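Local coordinates for protein catalase (Bacillus pumilus, PDB 4QOL) that breaks down hydrogen peroxide to water and oxygen at a buried heme and also shows peroxidase-like reactivity toward phenolic substrates, at residues I51-Y64 / E305-T317. Residues are numbered along the deposited sequence; the frame is centred on the assembly and turned at random.
Sequences IPERVVHARGAGAY and ENFFAETEQAAFT. With HEM (protoporphyrin IX containing Fe), chain E.
R54 reaches from the 51-64 loop to the C-terminal end of helix 307-312, where its guanidinium meets backbone carbonyls. NH2 donates to T311 O at 2.9 Å, in the carbonyl plane but tilted from the guanidinium plane. A weak bond runs from NH1 to E312 O at 3.0 Å. The chain is extended from CG to NE (chi2 163°, chi3 171°), which carries NE to the heme propionate. There R54 NE donates to HEM O2D at 2.6 Å. R347 of helix 331-348 also binds the heme and shares E312 O.

The E312 side chain bends back at chi2 (69°) and runs past R54 in the opposite direction. Its carboxylate stands nearly perpendicular to the guanidinium, and the salt bridge from R54 NH1 to E312 OE1 is long, 3.6 Å. Three waters donate to OE1 and tie it to I51 O, P52 O and A58 O. OE2 pairs with K102.

I51 lays CG1 and CD1 obliquely against the ring of F308, with CG1 3.9 Å from CE1. F372 of a neighbouring subunit packs on I51 too. At the far end, Y64 OH donates to the anti lone pair of E310 OE1 at 2.6 Å.

HEM C2D lies over the centre of the H57 ring, 3.4 Å above its plane. This matches the distal histidine of the catalase fold, with R54 as a propionate-binding arginine beside it.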
loop_
_atom_site.group_PDB
_atom_site.type_symbol
_atom_site.label_atom_id
_atom_site.label_comp_id
_atom_site.label_asym_id
_atom_site.label_seq_id
_atom_site.Cartn_x
_atom_site.Cartn_y
_atom_site.Cartn_z
ATOM N N ILE A 51 -10.762 -0.444 -0.397
ATOM C CA ILE A 51 -9.726 0.539 -0.151
ATOM C C ILE A 51 -10.156 1.407 1.058
ATOM O O ILE A 51 -11.337 1.359 1.453
ATOM C CB ILE A 51 -9.536 1.436 -1.418
ATOM C CG1 ILE A 51 -10.797 2.272 -1.752
ATOM C CG2 ILE A 51 -9.091 0.562 -2.583
ATOM C CD1 ILE A 51 -10.557 3.329 -2.855
ATOM N N PRO A 52 -9.244 2.197 1.593
ATOM C CA PRO A 52 -9.669 2.970 2.801
ATOM C C PRO A 52 -10.790 3.916 2.459
ATOM O O PRO A 52 -10.803 4.462 1.388
ATOM C CB PRO A 52 -8.409 3.722 3.248
ATOM C CG PRO A 52 -7.265 2.974 2.579
ATOM C CD PRO A 52 -7.839 2.416 1.285
ATOM N N GLU A 53 -11.741 4.054 3.359
ATOM C CA GLU A 53 -12.750 5.091 3.201
ATOM C C GLU A 53 -12.127 6.457 3.451
ATOM O O GLU A 53 -11.068 6.583 4.082
ATOM C CB GLU A 53 -13.987 4.857 4.117
ATOM C CG GLU A 53 -13.778 5.228 5.549
ATOM C CD GLU A 53 -14.973 4.933 6.438
ATOM O OE1 GLU A 53 -15.881 4.065 6.092
ATOM O OE2 GLU A 53 -14.984 5.473 7.618
ATOM N N ARG A 54 -12.847 7.490 3.012
ATOM C CA ARG A 54 -12.412 8.847 3.330
ATOM C C ARG A 54 -12.332 9.099 4.831
ATOM O O ARG A 54 -13.166 8.649 5.556
ATOM C CB ARG A 54 -13.409 9.887 2.767
ATOM C CG ARG A 54 -13.491 9.880 1.236
ATOM C CD ARG A 54 -14.768 10.603 0.792
ATOM N NE ARG A 54 -14.742 10.781 -0.659
ATOM C CZ ARG A 54 -14.970 9.812 -1.562
ATOM N NH1 ARG A 54 -15.197 8.583 -1.189
ATOM N NH2 ARG A 54 -14.908 10.095 -2.920
ATOM N N VAL A 55 -11.295 9.814 5.251
ATOM C CA VAL A 55 -11.100 10.039 6.660
ATOM C C VAL A 55 -12.305 10.786 7.304
ATOM O O VAL A 55 -12.590 10.607 8.521
ATOM C CB VAL A 55 -9.756 10.721 6.940
ATOM C CG1 VAL A 55 -9.660 12.138 6.436
ATOM C CG2 VAL A 55 -9.377 10.643 8.433
ATOM N N VAL A 56 -12.885 11.702 6.538
ATOM C CA VAL A 56 -14.212 12.298 6.906
ATOM C C VAL A 56 -15.036 12.318 5.652
ATOM O O VAL A 56 -14.470 12.147 4.543
ATOM C CB VAL A 56 -14.096 13.732 7.510
ATOM C CG1 VAL A 56 -13.542 13.690 8.924
ATOM C CG2 VAL A 56 -13.252 14.622 6.624
ATOM N N HIS A 57 -16.330 12.508 5.774
ATOM C CA HIS A 57 -17.301 12.458 4.633
ATOM C C HIS A 57 -17.321 11.107 3.923
ATOM O O HIS A 57 -17.466 10.990 2.703
ATOM C CB HIS A 57 -17.052 13.545 3.647
ATOM C CG HIS A 57 -17.213 14.946 4.210
ATOM N ND1 HIS A 57 -18.262 15.744 3.859
ATOM C CD2 HIS A 57 -16.407 15.693 4.985
ATOM C CE1 HIS A 57 -18.128 16.942 4.430
ATOM N NE2 HIS A 57 -17.003 16.946 5.113
ATOM N N ALA A 58 -17.121 10.075 4.725
ATOM C CA ALA A 58 -17.035 8.695 4.166
ATOM C C ALA A 58 -18.327 8.214 3.506
ATOM O O ALA A 58 -18.295 7.501 2.516
ATOM C CB ALA A 58 -16.633 7.726 5.266
ATOM N N ARG A 59 -19.464 8.576 4.077
ATOM C CA ARG A 59 -20.775 8.290 3.511
ATOM C C ARG A 59 -21.211 9.356 2.561
ATOM O O ARG A 59 -21.281 10.513 2.950
ATOM C CB ARG A 59 -21.853 8.226 4.649
ATOM C CG ARG A 59 -23.313 8.298 4.165
ATOM C CD ARG A 59 -23.797 7.184 3.258
ATOM N NE ARG A 59 -24.365 6.110 4.031
ATOM C CZ ARG A 59 -24.857 5.007 3.509
ATOM N NH1 ARG A 59 -24.802 4.793 2.200
ATOM N NH2 ARG A 59 -25.346 4.065 4.318
ATOM N N GLY A 60 -21.484 8.978 1.293
ATOM C CA GLY A 60 -21.954 9.943 0.294
ATOM C C GLY A 60 -22.441 9.320 -0.989
ATOM O O GLY A 60 -22.427 8.113 -1.154
ATOM N N ALA A 61 -22.793 10.195 -1.926
ATOM C CA ALA A 61 -23.454 9.826 -3.161
ATOM C C ALA A 61 -23.063 10.836 -4.211
ATOM O O ALA A 61 -22.999 12.011 -3.930
ATOM C CB ALA A 61 -24.983 9.805 -3.003
ATOM N N GLY A 62 -22.917 10.341 -5.436
ATOM C CA GLY A 62 -22.466 11.205 -6.531
ATOM C C GLY A 62 -23.420 11.257 -7.723
ATOM O O GLY A 62 -24.151 10.320 -7.995
ATOM N N ALA A 63 -23.294 12.299 -8.515
ATOM C CA ALA A 63 -24.031 12.418 -9.775
ATOM C C ALA A 63 -23.308 13.365 -10.713
ATOM O O ALA A 63 -22.602 14.252 -10.263
ATOM C CB ALA A 63 -25.432 12.911 -9.512
ATOM N N TYR A 64 -23.519 13.171 -12.005
ATOM C CA TYR A 64 -22.984 14.145 -13.014
ATOM C C TYR A 64 -24.041 15.124 -13.468
ATOM O O TYR A 64 -25.236 14.888 -13.349
ATOM C CB TYR A 64 -22.522 13.355 -14.237
ATOM C CG TYR A 64 -21.384 12.435 -13.978
ATOM C CD1 TYR A 64 -21.626 11.133 -13.600
ATOM C CD2 TYR A 64 -20.078 12.817 -14.225
ATOM C CE1 TYR A 64 -20.564 10.236 -13.395
ATOM C CE2 TYR A 64 -19.012 11.939 -14.055
ATOM C CZ TYR A 64 -19.286 10.643 -13.595
ATOM O OH TYR A 64 -18.212 9.754 -13.441
ATOM N N GLU A 305 -22.109 5.184 -13.612
ATOM C CA GLU A 305 -22.271 3.757 -14.029
ATOM C C GLU A 305 -21.819 2.761 -12.992
ATOM O O GLU A 305 -22.319 1.643 -12.978
ATOM C CB GLU A 305 -21.482 3.530 -15.325
ATOM C CG GLU A 305 -22.084 4.301 -16.506
ATOM C CD GLU A 305 -23.554 3.858 -16.749
ATOM O OE1 GLU A 305 -24.536 4.676 -16.525
ATOM O OE2 GLU A 305 -23.728 2.669 -17.132
ATOM N N ASN A 306 -20.845 3.145 -12.154
ATOM C CA ASN A 306 -20.330 2.215 -11.121
ATOM C C ASN A 306 -19.965 3.047 -9.883
ATOM O O ASN A 306 -19.213 4.020 -9.956
ATOM C CB ASN A 306 -19.119 1.444 -11.610
ATOM C CG ASN A 306 -18.589 0.484 -10.566
ATOM O OD1 ASN A 306 -17.669 0.805 -9.792
ATOM N ND2 ASN A 306 -19.113 -0.749 -10.584
ATOM N N PHE A 307 -20.570 2.713 -8.771
ATOM C CA PHE A 307 -20.436 3.567 -7.586
ATOM C C PHE A 307 -18.985 3.600 -7.110
ATOM O O PHE A 307 -18.428 4.663 -6.772
ATOM C CB PHE A 307 -21.373 3.059 -6.481
ATOM C CG PHE A 307 -21.378 3.915 -5.235
ATOM C CD1 PHE A 307 -20.469 3.705 -4.244
ATOM C CD2 PHE A 307 -22.277 4.940 -5.111
ATOM C CE1 PHE A 307 -20.446 4.515 -3.131
ATOM C CE2 PHE A 307 -22.355 5.681 -3.959
ATOM C CZ PHE A 307 -21.428 5.495 -2.973
ATOM N N PHE A 308 -18.365 2.436 -6.993
ATOM C CA PHE A 308 -16.966 2.421 -6.512
ATOM C C PHE A 308 -16.047 3.263 -7.429
ATOM O O PHE A 308 -15.236 4.070 -6.955
ATOM C CB PHE A 308 -16.454 0.990 -6.398
ATOM C CG PHE A 308 -15.023 0.877 -5.986
ATOM C CD1 PHE A 308 -14.669 0.837 -4.660
ATOM C CD2 PHE A 308 -14.013 0.904 -6.936
ATOM C CE1 PHE A 308 -13.313 0.789 -4.306
ATOM C CE2 PHE A 308 -12.654 0.806 -6.576
ATOM C CZ PHE A 308 -12.299 0.768 -5.281
ATOM N N ALA A 309 -16.090 2.968 -8.718
ATOM C CA ALA A 309 -15.109 3.467 -9.609
ATOM C C ALA A 309 -15.206 4.989 -9.732
ATOM O O ALA A 309 -14.202 5.659 -9.988
ATOM C CB ALA A 309 -15.205 2.802 -11.009
ATOM N N GLU A 310 -16.430 5.510 -9.624
ATOM C CA GLU A 310 -16.725 6.930 -9.865
ATOM C C GLU A 310 -16.984 7.681 -8.578
ATOM O O GLU A 310 -16.299 8.638 -8.302
ATOM C CB GLU A 310 -17.916 7.039 -10.827
ATOM C CG GLU A 310 -17.580 6.475 -12.207
ATOM C CD GLU A 310 -18.774 6.320 -13.078
ATOM O OE1 GLU A 310 -19.318 7.361 -13.443
ATOM O OE2 GLU A 310 -19.184 5.155 -13.362
ATOM N N THR A 311 -17.893 7.226 -7.743
ATOM C CA THR A 311 -18.185 7.967 -6.507
ATOM C C THR A 311 -17.146 7.691 -5.402
ATOM O O THR A 311 -16.589 8.637 -4.827
ATOM C CB THR A 311 -19.617 7.726 -6.031
ATOM O OG1 THR A 311 -20.526 8.072 -7.084
ATOM C CG2 THR A 311 -19.946 8.491 -4.801
ATOM N N GLU A 312 -16.856 6.414 -5.156
ATOM C CA GLU A 312 -15.943 6.099 -4.070
ATOM C C GLU A 312 -14.549 6.625 -4.393
ATOM O O GLU A 312 -13.890 7.160 -3.512
ATOM C CB GLU A 312 -15.965 4.629 -3.716
ATOM C CG GLU A 312 -15.115 4.340 -2.499
ATOM C CD GLU A 312 -15.681 4.917 -1.194
ATOM O OE1 GLU A 312 -14.893 5.095 -0.263
ATOM O OE2 GLU A 312 -16.914 5.146 -1.112
ATOM N N GLN A 313 -14.120 6.533 -5.656
ATOM C CA GLN A 313 -12.754 6.933 -6.015
ATOM C C GLN A 313 -12.636 8.458 -6.422
ATOM O O GLN A 313 -11.565 8.863 -6.713
ATOM C CB GLN A 313 -12.239 6.127 -7.212
ATOM C CG GLN A 313 -11.826 4.697 -6.877
ATOM C CD GLN A 313 -11.115 3.993 -7.991
ATOM O OE1 GLN A 313 -10.059 3.367 -7.766
ATOM N NE2 GLN A 313 -11.660 4.071 -9.165
ATOM N N ALA A 314 -13.727 9.215 -6.446
ATOM C CA ALA A 314 -13.677 10.621 -6.669
ATOM C C ALA A 314 -12.812 11.344 -5.684
ATOM O O ALA A 314 -12.887 11.152 -4.453
ATOM C CB ALA A 314 -15.052 11.226 -6.747
ATOM N N ALA A 315 -12.000 12.238 -6.190
ATOM C CA ALA A 315 -11.055 13.000 -5.427
ATOM C C ALA A 315 -11.299 14.491 -5.773
ATOM O O ALA A 315 -11.084 14.901 -6.912
ATOM C CB ALA A 315 -9.601 12.625 -5.814
ATOM N N PHE A 316 -11.656 15.285 -4.763
ATOM C CA PHE A 316 -11.793 16.720 -4.878
ATOM C C PHE A 316 -10.736 17.373 -4.030
ATOM O O PHE A 316 -10.443 16.887 -2.926
ATOM C CB PHE A 316 -13.148 17.186 -4.358
ATOM C CG PHE A 316 -14.342 16.530 -4.996
ATOM C CD1 PHE A 316 -14.803 15.320 -4.547
ATOM C CD2 PHE A 316 -15.029 17.131 -6.012
ATOM C CE1 PHE A 316 -15.933 14.745 -5.109
ATOM C CE2 PHE A 316 -16.138 16.552 -6.606
ATOM C CZ PHE A 316 -16.598 15.345 -6.118
ATOM N N THR A 317 -10.216 18.543 -4.442
ATOM C CA THR A 317 -9.367 19.366 -3.570
ATOM C C THR A 317 -9.606 20.860 -3.711
ATOM O O THR A 317 -9.767 21.345 -4.832
ATOM C CB THR A 317 -7.890 19.061 -3.741
ATOM O OG1 THR A 317 -7.142 19.901 -2.883
ATOM C CG2 THR A 317 -7.419 19.213 -5.159
HETATM C CHA HEM E . -13.400 15.491 2.629
HETATM C CHB HEM E . -9.787 17.409 5.237
HETATM C CHC HEM E . -12.641 21.396 6.103
HETATM C CHD HEM E . -15.831 19.657 2.896
HETATM C C1A HEM E . -12.195 15.659 3.294
HETATM C C2A HEM E . -11.138 14.695 3.360
HETATM C C3A HEM E . -10.126 15.238 4.089
HETATM C C4A HEM E . -10.546 16.526 4.469
HETATM C CMA HEM E . -8.749 14.739 4.420
HETATM C CAA HEM E . -11.170 13.362 2.684
HETATM C CBA HEM E . -11.038 13.653 1.174
HETATM C CGA HEM E . -10.867 12.414 0.378
HETATM O O1A HEM E . -11.005 12.491 -0.860
HETATM O O2A HEM E . -10.491 11.344 0.909
HETATM C C1B HEM E . -10.313 18.650 5.693
HETATM C C2B HEM E . -9.558 19.527 6.534
HETATM C C3B HEM E . -10.333 20.626 6.802
HETATM C C4B HEM E . -11.591 20.456 6.059
HETATM C CMB HEM E . -8.155 19.254 7.015
HETATM C CAB HEM E . -10.017 21.824 7.582
HETATM C CBB HEM E . -8.745 22.076 7.900
HETATM C C1C HEM E . -13.765 21.264 5.287
HETATM C C2C HEM E . -14.611 22.305 4.982
HETATM C C3C HEM E . -15.522 21.808 4.101
HETATM C C4C HEM E . -15.190 20.467 3.794
HETATM C CMC HEM E . -14.550 23.674 5.626
HETATM C CAC HEM E . -16.526 22.563 3.431
HETATM C CBC HEM E . -16.302 23.855 3.259
HETATM C C1D HEM E . -15.377 18.365 2.594
HETATM C C2D HEM E . -16.130 17.487 1.697
HETATM C C3D HEM E . -15.493 16.314 1.629
HETATM C C4D HEM E . -14.325 16.486 2.487
HETATM C CMD HEM E . -17.407 17.904 1.031
HETATM C CAD HEM E . -15.867 15.096 0.822
HETATM C CBD HEM E . -15.367 15.363 -0.616
HETATM C CGD HEM E . -15.793 14.146 -1.384
HETATM O O1D HEM E . -16.949 14.121 -1.790
HETATM O O2D HEM E . -15.002 13.191 -1.608
HETATM N NA HEM E . -11.807 16.821 3.967
HETATM N NB HEM E . -11.489 19.260 5.455
HETATM N NC HEM E . -14.070 20.169 4.509
HETATM N ND HEM E . -14.298 17.740 3.052
HETATM FE FE HEM E . -12.953 18.474 4.207
HETATM O O HOH W 1 -13.894 2.687 0.788
HETATM O O HOH W 2 -12.145 5.606 -0.748
HETATM O O HOH W 3 -15.565 7.081 1.504
HETATM O O HOH W 4 -23.545 7.817 -6.760
#